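Local coordinates for periplasmic binding protein (PDB 4LJS) that probably captures a substrate in the periplasm, perhaps an iron chelate or a corrinoid, and delivers it to an ABC-type importer, at residues Thr57-Gly62 with Arg84-Lys89; Met50-Ile55 with Lys77-Glu82. One frame throughout, in Å; residues are numbered along the deposited sequence.

Interaction 1 (Thr57-Gly62 with Arg84-Lys89)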
loop_
_atom_site.group_PDB
_atom_site.type_symbol
_atom_site.label_atom_id
_atom_site.label_comp_id
_atom_site.label_asym_id
_atom_site.label_seq_id
_atom_site.Cartn_x
_atom_site.Cartn_y
_atom_site.Cartn_z
ATOM N N THR A 57 -2.038 -8.768 -0.505
ATOM C CA THR A 57 -3.444 -8.754 -0.088
ATOM C C THR A 57 -4.103 -10.106 -0.364
ATOM O O THR A 57 -4.821 -10.640 0.481
ATOM C CB THR A 57 -4.257 -7.618 -0.759
ATOM O OG1 THR A 57 -3.646 -6.347 -0.471
ATOM C CG2 THR A 57 -5.706 -7.611 -0.252
ATOM N N ILE A 58 -3.847 -10.666 -1.543
ATOM C CA ILE A 58 -4.399 -11.964 -1.877
ATOM C C ILE A 58 -3.811 -13.037 -0.960
ATOM O O ILE A 58 -4.521 -13.932 -0.498
ATOM C CB ILE A 58 -4.183 -12.312 -3.352
ATOM C CG1 ILE A 58 -5.042 -11.399 -4.234
ATOM C CG2 ILE A 58 -4.524 -13.776 -3.594
ATOM C CD1 ILE A 58 -4.612 -11.374 -5.716
ATOM N N ILE A 59 -2.520 -12.924 -0.664
ATOM C CA ILE A 59 -1.908 -13.824 0.302
ATOM C C ILE A 59 -2.564 -13.695 1.681
ATOM O O ILE A 59 -2.878 -14.703 2.326
ATOM C CB ILE A 59 -0.392 -13.605 0.397
ATOM C CG1 ILE A 59 0.280 -14.046 -0.918
ATOM C CG2 ILE A 59 0.173 -14.364 1.578
ATOM C CD1 ILE A 59 1.789 -13.817 -0.963
ATOM N N ALA A 60 -2.806 -12.460 2.114
ATOM C CA ALA A 60 -3.387 -12.209 3.433
ATOM C C ALA A 60 -4.797 -12.778 3.556
ATOM O O ALA A 60 -5.256 -13.076 4.652
ATOM C CB ALA A 60 -3.402 -10.706 3.747
ATOM N N LEU A 61 -5.483 -12.907 2.427
ATOM C CA LEU A 61 -6.847 -13.433 2.415
ATOM C C LEU A 61 -6.853 -14.963 2.422
ATOM O O LEU A 61 -7.899 -15.581 2.579
ATOM C CB LEU A 61 -7.609 -12.908 1.197
ATOM C CG LEU A 61 -8.027 -11.434 1.229
ATOM C CD1 LEU A 61 -8.553 -11.018 -0.139
ATOM C CD2 LEU A 61 -9.079 -11.172 2.319
ATOM N N GLY A 62 -5.679 -15.561 2.233
ATOM C CA GLY A 62 -5.526 -17.003 2.322
ATOM C C GLY A 62 -5.460 -17.693 0.974
ATOM O O GLY A 62 -5.465 -18.916 0.900
ATOM N N ARG A 84 5.684 -14.620 3.942
ATOM C CA ARG A 84 6.848 -14.982 3.130
ATOM C C ARG A 84 6.798 -16.374 2.526
ATOM O O ARG A 84 7.173 -16.553 1.364
ATOM C CB ARG A 84 8.148 -14.800 3.903
ATOM C CG ARG A 84 8.701 -13.411 3.778
ATOM C CD ARG A 84 9.774 -13.175 4.806
ATOM N NE ARG A 84 9.937 -11.758 5.089
ATOM C CZ ARG A 84 10.652 -11.289 6.100
ATOM N NH1 ARG A 84 11.266 -12.138 6.919
ATOM N NH2 ARG A 84 10.757 -9.982 6.288
ATOM N N GLU A 85 6.358 -17.355 3.311
ATOM C CA GLU A 85 6.318 -18.741 2.836
ATOM C C GLU A 85 5.426 -18.878 1.602
ATOM O O GLU A 85 5.810 -19.502 0.617
ATOM C CB GLU A 85 5.847 -19.695 3.933
ATOM C CG GLU A 85 6.981 -20.319 4.735
ATOM C CD GLU A 85 6.556 -21.568 5.497
ATOM O OE1 GLU A 85 7.409 -22.156 6.194
ATOM O OE2 GLU A 85 5.373 -21.965 5.396
ATOM N N ALA A 86 4.240 -18.280 1.665
ATOM C CA ALA A 86 3.315 -18.291 0.539
ATOM C C ALA A 86 3.920 -17.545 -0.646
ATOM O O ALA A 86 3.815 -17.991 -1.787
ATOM C CB ALA A 86 1.979 -17.663 0.943
ATOM N N TYR A 87 4.546 -16.405 -0.366
ATOM C CA TYR A 87 5.231 -15.642 -1.399
ATOM C C TYR A 87 6.232 -16.497 -2.165
ATOM O O TYR A 87 6.257 -16.472 -3.401
ATOM C CB TYR A 87 5.952 -14.425 -0.814
ATOM C CG TYR A 87 6.692 -13.647 -1.879
ATOM C CD1 TYR A 87 5.999 -12.866 -2.792
ATOM C CD2 TYR A 87 8.081 -13.711 -1.985
ATOM C CE1 TYR A 87 6.668 -12.164 -3.787
ATOM C CE2 TYR A 87 8.758 -13.009 -2.965
ATOM C CZ TYR A 87 8.046 -12.236 -3.865
ATOM O OH TYR A 87 8.712 -11.536 -4.850
ATOM N N ASP A 88 7.044 -17.254 -1.425
ATOM C CA ASP A 88 8.081 -18.095 -2.023
ATOM C C ASP A 88 7.522 -19.119 -3.011
ATOM O O ASP A 88 8.215 -19.522 -3.940
ATOM C CB ASP A 88 8.898 -18.829 -0.944
ATOM C CG ASP A 88 9.695 -17.879 -0.052
ATOM O OD1 ASP A 88 9.930 -16.719 -0.448
ATOM O OD2 ASP A 88 10.096 -18.301 1.052
ATOM N N LYS A 89 6.279 -19.543 -2.813
ATOM C CA LYS A 89 5.697 -20.573 -3.678
ATOM C C LYS A 89 5.233 -20.051 -5.040
ATOM O O LYS A 89 4.983 -20.832 -5.953
ATOM C CB LYS A 89 4.527 -21.259 -2.983
ATOM C CG LYS A 89 4.910 -22.201 -1.857
ATOM C CD LYS A 89 3.665 -22.899 -1.335
ATOM C CE LYS A 89 2.838 -23.475 -2.490
ATOM N NZ LYS A 89 1.492 -23.963 -2.065
#
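Ile59 reaches the helix 84-89 through two branches set by its torsions: CG2 lies anti to the backbone N, while CG1 (chi1 -68°) sits beside that N and carries CD1 outward on an extended arm, chi2 177°. CG2 is thereby turned to Ala86 and CD1 to Tyr87. CG2 of Ile59 meets CB of Ala86 at 3.8 Å, a methyl-to-methyl contact. CD1 of Ile59 goes to the backbone of the next residue, 3.8 Å from Tyr87 N and 3.9 Å from its CA, and passes CB of Tyr87 at 4.2 Å. The contact is apolar and small, about 110 Å² in all. The alanine methyl lets the backbones come near, with the CA atoms of Ile59 and Ala86 6.9 Å apart. Tyr87 offers Ile59 the base of its side chain instead of its ring; with CG anti to the backbone N, the ring leads away and takes part in a cation-pi contact with Lys93, and the side chain also touches Ile73. In the Rossmann-like lobe of this binding protein, helix 52-60 is the helix of a beta-alpha-beta crossover between the parallel strands 47-50 and 67-71, and helix 84-89 follows the second of them. Ile59 lies between the two helices and also touches Ile67 of strand 67-71 and Tyr83. Helix 52-60 is followed by a Schellman motif at Gly62, whose phi of 102° would press any CB against the preceding carbonyl O; Gly62 N returns to Ile59 O at 2.9 Å, so the turn is tied to the very residue that makes the contact. On helix 84-89, Asp88 forms a salt bridge with Arg76 and Lys89 one with Asp65, both joining the helix to the chain that precedes it.

Interaction 2 (Met50-Ile55 with Lys77-Glu82)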
loop_
_atom_site.group_PDB
_atom_site.type_symbol
_atom_site.label_atom_id
_atom_site.label_comp_id
_atom_site.label_asym_id
_atom_site.label_seq_id
_atom_site.Cartn_x
_atom_site.Cartn_y
_atom_site.Cartn_z
HETATM N N MSE A 50 0.082 -7.867 -10.100
HETATM C CA MSE A 50 1.151 -6.890 -10.289
HETATM C C MSE A 50 1.270 -5.970 -9.078
HETATM O O MSE A 50 0.279 -5.403 -8.624
HETATM C CB MSE A 50 0.908 -6.070 -11.565
HETATM C CG MSE A 50 2.147 -5.395 -12.141
HETATM SE SE MSE A 50 3.305 -6.583 -13.190
HETATM C CE MSE A 50 1.983 -7.920 -13.492
ATOM N N TRP A 51 2.494 -5.853 -8.565
ATOM C CA TRP A 51 2.851 -4.965 -7.452
ATOM C C TRP A 51 2.411 -5.471 -6.080
ATOM O O TRP A 51 1.481 -6.278 -5.967
ATOM C CB TRP A 51 2.415 -3.510 -7.703
ATOM C CG TRP A 51 2.659 -3.088 -9.121
ATOM C CD1 TRP A 51 1.729 -2.620 -10.013
ATOM C CD2 TRP A 51 3.904 -3.145 -9.833
ATOM N NE1 TRP A 51 2.327 -2.355 -11.221
ATOM C CE2 TRP A 51 3.659 -2.670 -11.140
ATOM C CE3 TRP A 51 5.206 -3.537 -9.490
ATOM C CZ2 TRP A 51 4.664 -2.590 -12.108
ATOM C CZ3 TRP A 51 6.200 -3.452 -10.450
ATOM C CH2 TRP A 51 5.923 -2.983 -11.745
ATOM N N GLN A 52 3.111 -4.979 -5.056
ATOM C CA GLN A 52 3.007 -5.464 -3.678
ATOM C C GLN A 52 1.588 -5.598 -3.116
ATOM O O GLN A 52 1.248 -6.639 -2.547
ATOM C CB GLN A 52 3.850 -4.584 -2.745
ATOM C CG GLN A 52 4.074 -5.207 -1.385
ATOM C CD GLN A 52 5.525 -5.163 -0.959
ATOM O OE1 GLN A 52 6.318 -4.384 -1.488
ATOM N NE2 GLN A 52 5.881 -6.007 0.002
ATOM N N ASN A 53 0.771 -4.556 -3.253
ATOM C CA ASN A 53 -0.609 -4.616 -2.751
ATOM C C ASN A 53 -1.417 -5.759 -3.347
ATOM O O ASN A 53 -2.166 -6.414 -2.633
ATOM C CB ASN A 53 -1.359 -3.289 -2.929
ATOM C CG ASN A 53 -1.550 -2.898 -4.398
ATOM O OD1 ASN A 53 -0.753 -3.256 -5.261
ATOM N ND2 ASN A 53 -2.605 -2.141 -4.673
ATOM N N SER A 54 -1.255 -6.006 -4.646
ATOM C CA SER A 54 -1.966 -7.104 -5.297
ATOM C C SER A 54 -1.531 -8.438 -4.693
ATOM O O SER A 54 -2.361 -9.265 -4.319
ATOM C CB SER A 54 -1.696 -7.114 -6.804
ATOM O OG SER A 54 -1.833 -5.819 -7.364
ATOM N N ILE A 55 -0.219 -8.615 -4.574
ATOM C CA ILE A 55 0.362 -9.880 -4.134
ATOM C C ILE A 55 0.063 -10.190 -2.678
ATOM O O ILE A 55 -0.518 -11.236 -2.374
ATOM C CB ILE A 55 1.884 -9.894 -4.366
ATOM C CG1 ILE A 55 2.182 -9.648 -5.855
ATOM C CG2 ILE A 55 2.484 -11.222 -3.902
ATOM C CD1 ILE A 55 3.589 -9.163 -6.135
ATOM N N LYS A 77 12.249 -10.300 1.571
ATOM C CA LYS A 77 12.390 -9.568 2.833
ATOM C C LYS A 77 11.442 -8.371 2.933
ATOM O O LYS A 77 11.209 -7.855 4.019
ATOM C CB LYS A 77 13.822 -9.074 3.033
ATOM C CG LYS A 77 14.853 -10.164 3.255
ATOM C CD LYS A 77 16.251 -9.559 3.265
ATOM C CE LYS A 77 17.333 -10.622 3.271
ATOM N NZ LYS A 77 18.679 -10.021 3.047
ATOM N N TYR A 78 10.915 -7.927 1.798
ATOM C CA TYR A 78 9.997 -6.795 1.775
ATOM C C TYR A 78 8.583 -7.250 2.074
ATOM O O TYR A 78 7.709 -6.434 2.298
ATOM C CB TYR A 78 10.006 -6.120 0.409
ATOM C CG TYR A 78 11.300 -5.437 0.054
ATOM C CD1 TYR A 78 12.416 -6.172 -0.308
ATOM C CD2 TYR A 78 11.400 -4.054 0.064
ATOM C CE1 TYR A 78 13.597 -5.551 -0.637
ATOM C CE2 TYR A 78 12.579 -3.425 -0.270
ATOM C CZ TYR A 78 13.675 -4.178 -0.622
ATOM O OH TYR A 78 14.857 -3.556 -0.952
ATOM N N VAL A 79 8.361 -8.560 2.046
ATOM C CA VAL A 79 7.059 -9.134 2.356
ATOM C C VAL A 79 6.976 -9.355 3.867
ATOM O O VAL A 79 7.984 -9.703 4.491
ATOM C CB VAL A 79 6.869 -10.474 1.595
ATOM C CG1 VAL A 79 5.579 -11.170 1.998
ATOM C CG2 VAL A 79 6.896 -10.230 0.097
ATOM N N ARG A 80 5.800 -9.130 4.457
ATOM C CA ARG A 80 5.588 -9.401 5.886
ATOM C C ARG A 80 6.007 -10.830 6.207
ATOM O O ARG A 80 5.684 -11.744 5.448
ATOM C CB ARG A 80 4.118 -9.216 6.289
ATOM C CG ARG A 80 3.689 -7.786 6.490
ATOM C CD ARG A 80 2.236 -7.678 6.942
ATOM N NE ARG A 80 2.063 -8.053 8.339
ATOM C CZ ARG A 80 2.243 -7.221 9.361
ATOM N NH1 ARG A 80 2.606 -5.966 9.136
ATOM N NH2 ARG A 80 2.064 -7.639 10.608
ATOM N N PRO A 81 6.727 -11.021 7.326
ATOM C CA PRO A 81 7.267 -12.332 7.721
ATOM C C PRO A 81 6.250 -13.471 7.581
ATOM O O PRO A 81 6.584 -14.509 7.011
ATOM C CB PRO A 81 7.650 -12.124 9.194
ATOM C CG PRO A 81 7.970 -10.668 9.289
ATOM C CD PRO A 81 7.060 -9.965 8.302
ATOM N N GLU A 82 5.023 -13.259 8.055
ATOM C CA GLU A 82 3.991 -14.295 8.033
ATOM C C GLU A 82 3.460 -14.619 6.643
ATOM O O GLU A 82 2.761 -15.612 6.468
ATOM C CB GLU A 82 2.814 -13.907 8.934
ATOM C CG GLU A 82 2.015 -12.725 8.429
ATOM C CD GLU A 82 2.220 -11.485 9.279
ATOM O OE1 GLU A 82 1.213 -10.811 9.602
ATOM O OE2 GLU A 82 3.388 -11.191 9.627
#
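Gln52 and Val79 mark the nearest backbone approach, their CA atoms 8.1 Å apart, where the first turn of helix 52-60 faces a loop that leaves a short 3-10 turn at Lys77-Tyr78 and becomes extended at Val79. Trp51 is the N-cap between strand 47-50 and that helix, at the carboxyl edge of the parallel Rossmann-like sheet, and its carbonyl O accepts Ile55 N at 3.2 Å. At this distance a long side chain has to bridge, and Gln52 does so. Its CG is anti to the backbone N (chi1 -166°) and the chain bends at chi2, bringing the amide to the loop. NE2 of Gln52 donates to Tyr78 O at 3.0 Å, but the bond is bent, with an N-H...O angle of 132°. The donor stands well above the plane of the Tyr78 carbonyl, 63° out of it, while the oxygen is only slightly tilted from the Gln52 amide plane. NE2 also lies 4.1 Å from Val79 CA. The stronger partner of NE2 is Glu56 OE2, one turn along the helix, and Tyr78 O also accepts Arg298 NH1. Glu56 uses OE1 to take Arg80 N, so helix and loop are joined twice. A leucine in place of Gln52 has no amide to give, and would probably leave Tyr78 O without its donor from the helix and Glu56 OE2 short of one bond. Tyr78 points its CB toward the helix but turns its ring away to meet Tyr257, consistent with a place by the cleft between the lobes. Farther along the loop, Arg80 NE bonds Glu82 OE1 at 3.2 Å in a salt bridge, the oxygen in the guanidinium plane and the nitrogen above the carboxylate plane.

Overall arrangement
Interactions 1 and 2 share helix 52-60, one near its end and the other at its start, and their centres lie 8 Å apart. The loop 77-82 leads into helix 84-89 and is held to it by Arg84, whose NE lies 2.9 Å from Val79 O; its NH2, 3.1 Å from Lys77 O, makes a weaker bond. The ring of Tyr87 packs against both segments of interaction 2, with CG 4.0 Å from Val79 CG2 and CD1 4.0 Å from Ile55 CG2. Interaction 2 is nearer the centre of the chain, about 9 Å against 15 Å, and probably borders the ligand cleft, while interaction 1 packs helix 52-60 against helix 84-89 farther from the chain centre.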